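Local coordinates for protein ADP-ribosylglycohydrolase (Thermus thermophilus, PDB 2YZV) that binds magnesium ions within an all-helical domain of the ADP-ribosylglycohydrolase family, at residues P52-D57 and A279-E284; G13-L18 and Q61-A66. One frame throughout, in Å; residues are numbered along the deposited sequence.

From the N terminus, helix 4-26 supplies G13-L18, the first half of contact 2. The chain then runs through a long loop whose end, P52-D57, enters contact 1, and it turns directly into helix 57-72, where Q61-A66 completes contact 2 and closes a loop of 42 residues. A further 212 residues follow before A279-E284 returns to close contact 1. The two contacts therefore cross rather than nest. They also touch: L280 CD2 packs on L16 CD1 at 3.4 Å, and W55 CH2 on L63 CD1 at 3.5 Å. Together they tie the N-terminal helix, helix 57-72 and the start of helix 283-298, with contact 1 reaching a magnesium ion through T56.

Contact 1 of 2, residues P52-D57 and A279-E284; sequences PGFWTD and ALHLRE. With MG (magnesium ion), chain C.
The indole NE1 of W55 donates to the backbone O of H281 at 2.9 Å, with the acceptor close to the indole plane, and so ties the approach to helix 57-72 to the type II beta turn L280-R283 that leads into helix 283-298. F54, W55 and H281 form an aromatic cluster around this link. A second bond joins the backbones: H281 N reaches G53 O at 3.0 Å, nearly straight at 172° but from above the carbonyl plane. On the same glycine, which has no side chain in the way, CA comes to 3.3 Å from A279 O in a CA-H...O contact. With CG anti to its backbone N (chi1 -174°), H281 swings its imidazole over the face of F54. The two rings make an offset stack, planes 10° apart and centroids 3.9 Å apart. H281 ND1 comes nearest, 3.4 Å from F54 CE2. The other imidazole face is covered by CG of its own neighbour L282, so the imidazole is sandwiched between L282 CG and the F54 ring. At the imidazole edge a water lies 2.9 Å from H281 ND1. W55 N donates to the same water, which rests above the centre of the indole and adds a water-mediated bridge to the two direct bonds. The indole rim is flanked by leucine methyls: L280 CD1 approaches W55 CD1, while L282 CD1 comes to 3.6 Å from W55 CZ2. Beyond the indole, D22 and S60 bring helices 4-26 and 57-72 up to the same side chain. One residue further on, T56 OG1, set between its backbone N and carbonyl carbon, caps the start of helix 57-72, hydrogen-bonds to D22 and binds a magnesium ion at 2.1 Å; OD1 atoms of D58 and D253 hold the same ion.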
ATOM      1  N   PRO A  52     -12.124  14.406   8.793  1.00 16.16           N
ATOM      2  CA  PRO A  52     -10.671  14.518   8.655  1.00 15.25           C
ATOM      3  C   PRO A  52      -9.994  13.289   9.253  1.00 14.00           C
ATOM      4  O   PRO A  52     -10.410  12.794  10.301  1.00 13.76           O
ATOM      5  CB  PRO A  52     -10.344  15.781   9.448  1.00 17.63           C
ATOM      6  CG  PRO A  52     -11.596  16.599   9.311  1.00 18.89           C
ATOM      7  CD  PRO A  52     -12.679  15.573   9.501  1.00 17.64           C
ATOM      8  N   GLY A  53      -8.964  12.786   8.582  1.00 12.34           N
ATOM      9  CA  GLY A  53      -8.251  11.635   9.103  1.00 11.29           C
ATOM     10  C   GLY A  53      -8.895  10.282   8.869  1.00 11.48           C
ATOM     11  O   GLY A  53      -8.334   9.262   9.261  1.00 12.22           O
ATOM     12  N   PHE A  54     -10.074  10.253   8.254  1.00 11.99           N
ATOM     13  CA  PHE A  54     -10.724   8.978   7.981  1.00 11.66           C
ATOM     14  C   PHE A  54     -10.227   8.437   6.649  1.00 13.38           C
ATOM     15  O   PHE A  54      -9.964   9.191   5.717  1.00 13.57           O
ATOM     16  CB  PHE A  54     -12.250   9.129   7.966  1.00 12.37           C
ATOM     17  CG  PHE A  54     -12.891   8.897   9.305  1.00 12.25           C
ATOM     18  CD1 PHE A  54     -12.541   9.672  10.408  1.00 13.84           C
ATOM     19  CD2 PHE A  54     -13.838   7.890   9.468  1.00 15.17           C
ATOM     20  CE1 PHE A  54     -13.127   9.449  11.656  1.00 16.95           C
ATOM     21  CE2 PHE A  54     -14.428   7.660  10.710  1.00 15.00           C
ATOM     22  CZ  PHE A  54     -14.072   8.440  11.804  1.00 15.45           C
ATOM     23  N   TRP A  55     -10.086   7.119   6.574  1.00 14.18           N
ATOM     24  CA  TRP A  55      -9.587   6.477   5.370  1.00 13.73           C
ATOM     25  C   TRP A  55     -10.637   5.633   4.646  1.00 14.40           C
ATOM     26  O   TRP A  55     -11.807   5.609   5.035  1.00 16.71           O
ATOM     27  CB  TRP A  55      -8.351   5.641   5.722  1.00 12.91           C
ATOM     28  CG  TRP A  55      -8.305   5.236   7.163  1.00 12.33           C
ATOM     29  CD1 TRP A  55      -7.620   5.855   8.176  1.00 13.72           C
ATOM     30  CD2 TRP A  55      -9.001   4.139   7.762  1.00 12.00           C
ATOM     31  NE1 TRP A  55      -7.848   5.205   9.367  1.00 13.31           N
ATOM     32  CE2 TRP A  55      -8.692   4.149   9.141  1.00 13.39           C
ATOM     33  CE3 TRP A  55      -9.858   3.147   7.267  1.00 12.16           C
ATOM     34  CZ2 TRP A  55      -9.212   3.202  10.034  1.00 12.93           C
ATOM     35  CZ3 TRP A  55     -10.377   2.206   8.154  1.00 12.84           C
ATOM     36  CH2 TRP A  55     -10.049   2.243   9.523  1.00 13.21           C
ATOM     37  N   THR A  56     -10.210   4.929   3.600  1.00 13.97           N
ATOM     38  CA  THR A  56     -11.126   4.130   2.786  1.00 15.15           C
ATOM     39  C   THR A  56     -10.919   2.619   2.846  1.00 15.75           C
ATOM     40  O   THR A  56     -10.415   2.085   3.834  1.00 13.32           O
ATOM     41  CB  THR A  56     -11.028   4.564   1.318  1.00 14.87           C
ATOM     42  OG1 THR A  56      -9.781   4.113   0.772  1.00 15.29           O
ATOM     43  CG2 THR A  56     -11.085   6.085   1.215  1.00 18.83           C
ATOM     44  N   ASP A  57     -11.315   1.933   1.776  1.00 17.59           N
ATOM     45  CA  ASP A  57     -11.174   0.484   1.708  1.00 19.36           C
ATOM     46  C   ASP A  57      -9.716   0.041   1.675  1.00 18.23           C
ATOM     47  O   ASP A  57      -9.406  -1.105   2.003  1.00 17.21           O
ATOM     48  CB  ASP A  57     -11.925  -0.076   0.488  1.00 24.77           C
ATOM     49  CG  ASP A  57     -11.430   0.497  -0.825  1.00 29.16           C
ATOM     50  OD1 ASP A  57     -10.269   0.232  -1.200  1.00 33.41           O
ATOM     51  OD2 ASP A  57     -12.210   1.211  -1.489  1.00 34.91           O
ATOM     52  N   ALA A 279      -4.627  13.323  13.774  1.00 16.99           N
ATOM     53  CA  ALA A 279      -5.964  13.388  13.187  1.00 15.25           C
ATOM     54  C   ALA A 279      -6.423  12.045  12.624  1.00 14.27           C
ATOM     55  O   ALA A 279      -7.601  11.857  12.335  1.00 16.08           O
ATOM     56  CB  ALA A 279      -5.987  14.441  12.082  1.00 16.65           C
ATOM     57  N   LEU A 280      -5.484  11.116  12.485  1.00 13.86           N
ATOM     58  CA  LEU A 280      -5.750   9.796  11.914  1.00 13.98           C
ATOM     59  C   LEU A 280      -6.686   8.883  12.711  1.00 13.40           C
ATOM     60  O   LEU A 280      -6.456   8.608  13.888  1.00 13.91           O
ATOM     61  CB  LEU A 280      -4.420   9.074  11.683  1.00 12.44           C
ATOM     62  CG  LEU A 280      -4.462   7.769  10.884  1.00 13.59           C
ATOM     63  CD1 LEU A 280      -4.868   8.059   9.441  1.00 15.18           C
ATOM     64  CD2 LEU A 280      -3.085   7.118  10.918  1.00 14.44           C
ATOM     65  N   HIS A 281      -7.729   8.392  12.047  1.00 12.95           N
ATOM     66  CA  HIS A 281      -8.694   7.499  12.682  1.00 13.40           C
ATOM     67  C   HIS A 281      -8.026   6.163  13.031  1.00 13.83           C
ATOM     68  O   HIS A 281      -7.344   5.568  12.198  1.00 12.25           O
ATOM     69  CB  HIS A 281      -9.875   7.255  11.736  1.00 15.81           C
ATOM     70  CG  HIS A 281     -10.992   6.471  12.351  1.00 18.39           C
ATOM     71  ND1 HIS A 281     -11.822   5.655  11.612  1.00 19.34           N
ATOM     72  CD2 HIS A 281     -11.422   6.382  13.632  1.00 18.92           C
ATOM     73  CE1 HIS A 281     -12.713   5.097  12.412  1.00 19.14           C
ATOM     74  NE2 HIS A 281     -12.492   5.521  13.643  1.00 19.98           N
ATOM     75  N   LEU A 282      -8.231   5.703  14.263  1.00 13.53           N
ATOM     76  CA  LEU A 282      -7.667   4.442  14.752  1.00 13.70           C
ATOM     77  C   LEU A 282      -6.139   4.399  14.756  1.00 13.49           C
ATOM     78  O   LEU A 282      -5.537   3.340  14.580  1.00 13.46           O
ATOM     79  CB  LEU A 282      -8.214   3.262  13.941  1.00 15.67           C
ATOM     80  CG  LEU A 282      -9.740   3.131  13.891  1.00 17.76           C
ATOM     81  CD1 LEU A 282     -10.115   1.832  13.192  1.00 18.71           C
ATOM     82  CD2 LEU A 282     -10.310   3.149  15.302  1.00 19.27           C
ATOM     83  N   ARG A 283      -5.526   5.557  14.965  1.00 12.82           N
ATOM     84  CA  ARG A 283      -4.075   5.683  15.021  1.00 11.54           C
ATOM     85  C   ARG A 283      -3.468   4.672  15.997  1.00 12.97           C
ATOM     86  O   ARG A 283      -2.567   3.904  15.646  1.00 11.96           O
ATOM     87  CB  ARG A 283      -3.719   7.097  15.476  1.00 12.55           C
ATOM     88  CG  ARG A 283      -2.244   7.346  15.704  1.00 14.78           C
ATOM     89  CD  ARG A 283      -2.076   8.598  16.545  1.00 17.00           C
ATOM     90  NE  ARG A 283      -0.682   8.983  16.720  1.00 19.10           N
ATOM     91  CZ  ARG A 283      -0.292  10.037  17.427  1.00 20.17           C
ATOM     92  NH1 ARG A 283      -1.197  10.802  18.025  1.00 21.33           N
ATOM     93  NH2 ARG A 283       0.998  10.333  17.530  1.00 21.05           N
ATOM     94  N   GLU A 284      -3.964   4.677  17.230  1.00 12.79           N
ATOM     95  CA  GLU A 284      -3.448   3.776  18.258  1.00 13.78           C
ATOM     96  C   GLU A 284      -3.618   2.296  17.940  1.00 13.66           C
ATOM     97  O   GLU A 284      -2.732   1.491  18.229  1.00 14.25           O
ATOM     98  CB  GLU A 284      -4.099   4.084  19.612  1.00 14.60           C
ATOM     99  CG  GLU A 284      -3.712   5.423  20.232  1.00 17.77           C
ATOM    100  CD  GLU A 284      -4.351   6.613  19.538  1.00 19.37           C
ATOM    101  OE1 GLU A 284      -5.374   6.430  18.845  1.00 21.54           O
ATOM    102  OE2 GLU A 284      -3.838   7.740  19.704  1.00 22.06           O
TER
HETATM  103 MG    MG C 502      -9.713   3.602  -1.305  1.00 30.04          MG
HETATM  104  O   HOH W   1     -11.737   5.418   8.758  1.00 23.26           O

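Contact 2 of 2, residues G13-L18 and Q61-A66; sequences GAFLGL and QALCLA
F15 has CG anti to its backbone N (chi1 -159°) and L18, one turn later, does the same (chi1 -174°), which carries both side chains off helix 4-26 and across to helix 57-72. The pair belongs to the all-helical core of the ADP-ribosylglycohydrolase fold. The two helical segments run roughly antiparallel, at 144°, with their axes 11.5 Å apart. Even the nearest CA atoms, those of F15 and A62, lie 8.5 Å from each other, a gap filled by F15 and L18 reaching to A66, A62 and the tip of L63. The phenyl ring reaches over with its far edge leading. F15 CE1 meets A66 CB at 3.8 Å, and F15 CZ lies 3.9 Å from L63 CD2, with both partners near the ring plane. The L63 side chain runs at about a right angle to that of F15 and brings its CD2 branch to the ring edge, whereas A66 gives only its CB. L18, extended through both torsions, ends with CD1 at 3.8 Å from A62 CB. Since A62 and A66 stand one turn apart on helix 57-72, just as L18 and F15 do on helix 4-26, the antiparallel run matches L18 with A62 and F15 with A66. The interface is wholly apolar in its side chains, and its centre lies about 8 Å from the centre of the chain. Two further helices close round it: helix 283-298 brings A290 and L293 against F15 and M286 and L289 against L63, while helix 135-141 sets A135 on L18, P136 on both F15 and A66, and L139 on F15.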
ATOM      1  N   GLY A  13       6.027   3.362  10.779  1.00 12.24           N
ATOM      2  CA  GLY A  13       5.913   4.345   9.717  1.00 11.87           C
ATOM      3  C   GLY A  13       5.270   3.793   8.459  1.00 11.20           C
ATOM      4  O   GLY A  13       4.460   4.464   7.821  1.00 11.18           O
ATOM      5  N   ALA A  14       5.632   2.572   8.086  1.00 11.36           N
ATOM      6  CA  ALA A  14       5.062   1.969   6.885  1.00 10.50           C
ATOM      7  C   ALA A  14       3.560   1.715   7.036  1.00 11.16           C
ATOM      8  O   ALA A  14       2.792   1.950   6.105  1.00 11.49           O
ATOM      9  CB  ALA A  14       5.791   0.662   6.556  1.00 12.15           C
ATOM     10  N   PHE A  15       3.141   1.238   8.207  1.00  9.56           N
ATOM     11  CA  PHE A  15       1.730   0.943   8.450  1.00  9.35           C
ATOM     12  C   PHE A  15       0.905   2.221   8.587  1.00 10.77           C
ATOM     13  O   PHE A  15      -0.115   2.390   7.908  1.00  9.74           O
ATOM     14  CB  PHE A  15       1.594   0.073   9.711  1.00 10.94           C
ATOM     15  CG  PHE A  15       0.304  -0.700   9.790  1.00 15.15           C
ATOM     16  CD1 PHE A  15       0.311  -2.042  10.161  1.00 18.10           C
ATOM     17  CD2 PHE A  15      -0.916  -0.095   9.502  1.00 19.62           C
ATOM     18  CE1 PHE A  15      -0.875  -2.772  10.245  1.00 20.24           C
ATOM     19  CE2 PHE A  15      -2.111  -0.815   9.582  1.00 20.31           C
ATOM     20  CZ  PHE A  15      -2.089  -2.160   9.955  1.00 18.55           C
ATOM     21  N   LEU A  16       1.337   3.124   9.457  1.00  9.90           N
ATOM     22  CA  LEU A  16       0.616   4.380   9.640  1.00  9.21           C
ATOM     23  C   LEU A  16       0.675   5.237   8.378  1.00  8.75           C
ATOM     24  O   LEU A  16      -0.288   5.924   8.041  1.00  9.25           O
ATOM     25  CB  LEU A  16       1.186   5.161  10.830  1.00 11.12           C
ATOM     26  CG  LEU A  16       0.710   4.792  12.242  1.00 16.33           C
ATOM     27  CD1 LEU A  16      -0.740   5.196  12.399  1.00 17.88           C
ATOM     28  CD2 LEU A  16       0.882   3.304  12.502  1.00 15.10           C
ATOM     29  N   GLY A  17       1.803   5.186   7.673  1.00  8.54           N
ATOM     30  CA  GLY A  17       1.943   5.959   6.450  1.00  9.08           C
ATOM     31  C   GLY A  17       0.909   5.543   5.417  1.00  8.91           C
ATOM     32  O   GLY A  17       0.413   6.369   4.646  1.00  8.40           O
ATOM     33  N   LEU A  18       0.594   4.253   5.395  1.00  8.71           N
ATOM     34  CA  LEU A  18      -0.402   3.720   4.468  1.00  8.11           C
ATOM     35  C   LEU A  18      -1.737   4.428   4.710  1.00  7.43           C
ATOM     36  O   LEU A  18      -2.348   4.954   3.779  1.00  7.76           O
ATOM     37  CB  LEU A  18      -0.555   2.211   4.695  1.00  8.29           C
ATOM     38  CG  LEU A  18      -1.439   1.358   3.781  1.00  8.17           C
ATOM     39  CD1 LEU A  18      -1.183  -0.106   4.098  1.00  8.16           C
ATOM     40  CD2 LEU A  18      -2.914   1.691   3.964  1.00  7.94           C
ATOM     41  N   GLN A  61      -8.832  -2.918   4.291  1.00 14.11           N
ATOM     42  CA  GLN A  61      -8.287  -4.214   3.914  1.00 14.93           C
ATOM     43  C   GLN A  61      -6.938  -4.465   4.576  1.00 14.47           C
ATOM     44  O   GLN A  61      -6.631  -5.594   4.963  1.00 13.80           O
ATOM     45  CB  GLN A  61      -8.161  -4.313   2.394  1.00 16.67           C
ATOM     46  CG  GLN A  61      -9.484  -4.587   1.704  1.00 20.46           C
ATOM     47  CD  GLN A  61      -9.354  -4.616   0.198  1.00 21.80           C
ATOM     48  OE1 GLN A  61      -8.420  -5.205  -0.342  1.00 23.62           O
ATOM     49  NE2 GLN A  61     -10.297  -3.985  -0.490  1.00 25.93           N
ATOM     50  N   ALA A  62      -6.130  -3.416   4.706  1.00 13.27           N
ATOM     51  CA  ALA A  62      -4.827  -3.543   5.343  1.00 13.18           C
ATOM     52  C   ALA A  62      -5.025  -3.987   6.789  1.00 13.17           C
ATOM     53  O   ALA A  62      -4.271  -4.818   7.299  1.00 12.45           O
ATOM     54  CB  ALA A  62      -4.078  -2.208   5.296  1.00 14.42           C
ATOM     55  N   LEU A  63      -6.046  -3.439   7.443  1.00 12.47           N
ATOM     56  CA  LEU A  63      -6.335  -3.793   8.830  1.00 13.87           C
ATOM     57  C   LEU A  63      -6.806  -5.239   8.931  1.00 14.37           C
ATOM     58  O   LEU A  63      -6.430  -5.957   9.859  1.00 14.81           O
ATOM     59  CB  LEU A  63      -7.396  -2.854   9.418  1.00 14.93           C
ATOM     60  CG  LEU A  63      -6.937  -1.409   9.644  1.00 16.59           C
ATOM     61  CD1 LEU A  63      -8.105  -0.556  10.099  1.00 16.48           C
ATOM     62  CD2 LEU A  63      -5.829  -1.384  10.687  1.00 19.50           C
ATOM     63  N   CYS A  64      -7.633  -5.660   7.979  1.00 14.49           N
ATOM     64  CA  CYS A  64      -8.135  -7.029   7.961  1.00 16.24           C
ATOM     65  C   CYS A  64      -6.984  -8.007   7.787  1.00 15.81           C
ATOM     66  O   CYS A  64      -6.893  -9.011   8.498  1.00 15.85           O
ATOM     67  CB  CYS A  64      -9.130  -7.217   6.816  1.00 17.63           C
ATOM     68  SG  CYS A  64     -10.703  -6.388   7.076  1.00 23.15           S
ATOM     69  N   LEU A  65      -6.112  -7.712   6.826  1.00 14.71           N
ATOM     70  CA  LEU A  65      -4.959  -8.560   6.559  1.00 14.49           C
ATOM     71  C   LEU A  65      -4.069  -8.620   7.792  1.00 14.55           C
ATOM     72  O   LEU A  65      -3.587  -9.689   8.166  1.00 14.55           O
ATOM     73  CB  LEU A  65      -4.164  -8.022   5.365  1.00 15.03           C
ATOM     74  CG  LEU A  65      -2.853  -8.727   5.003  1.00 15.82           C
ATOM     75  CD1 LEU A  65      -3.111 -10.196   4.683  1.00 14.84           C
ATOM     76  CD2 LEU A  65      -2.220  -8.032   3.805  1.00 14.46           C
ATOM     77  N   ALA A  66      -3.860  -7.468   8.426  1.00 13.80           N
ATOM     78  CA  ALA A  66      -3.033  -7.392   9.623  1.00 13.69           C
ATOM     79  C   ALA A  66      -3.579  -8.322  10.706  1.00 14.05           C
ATOM     80  O   ALA A  66      -2.832  -9.104  11.294  1.00 15.60           O
ATOM     81  CB  ALA A  66      -2.990  -5.950  10.144  1.00 13.08           C
TER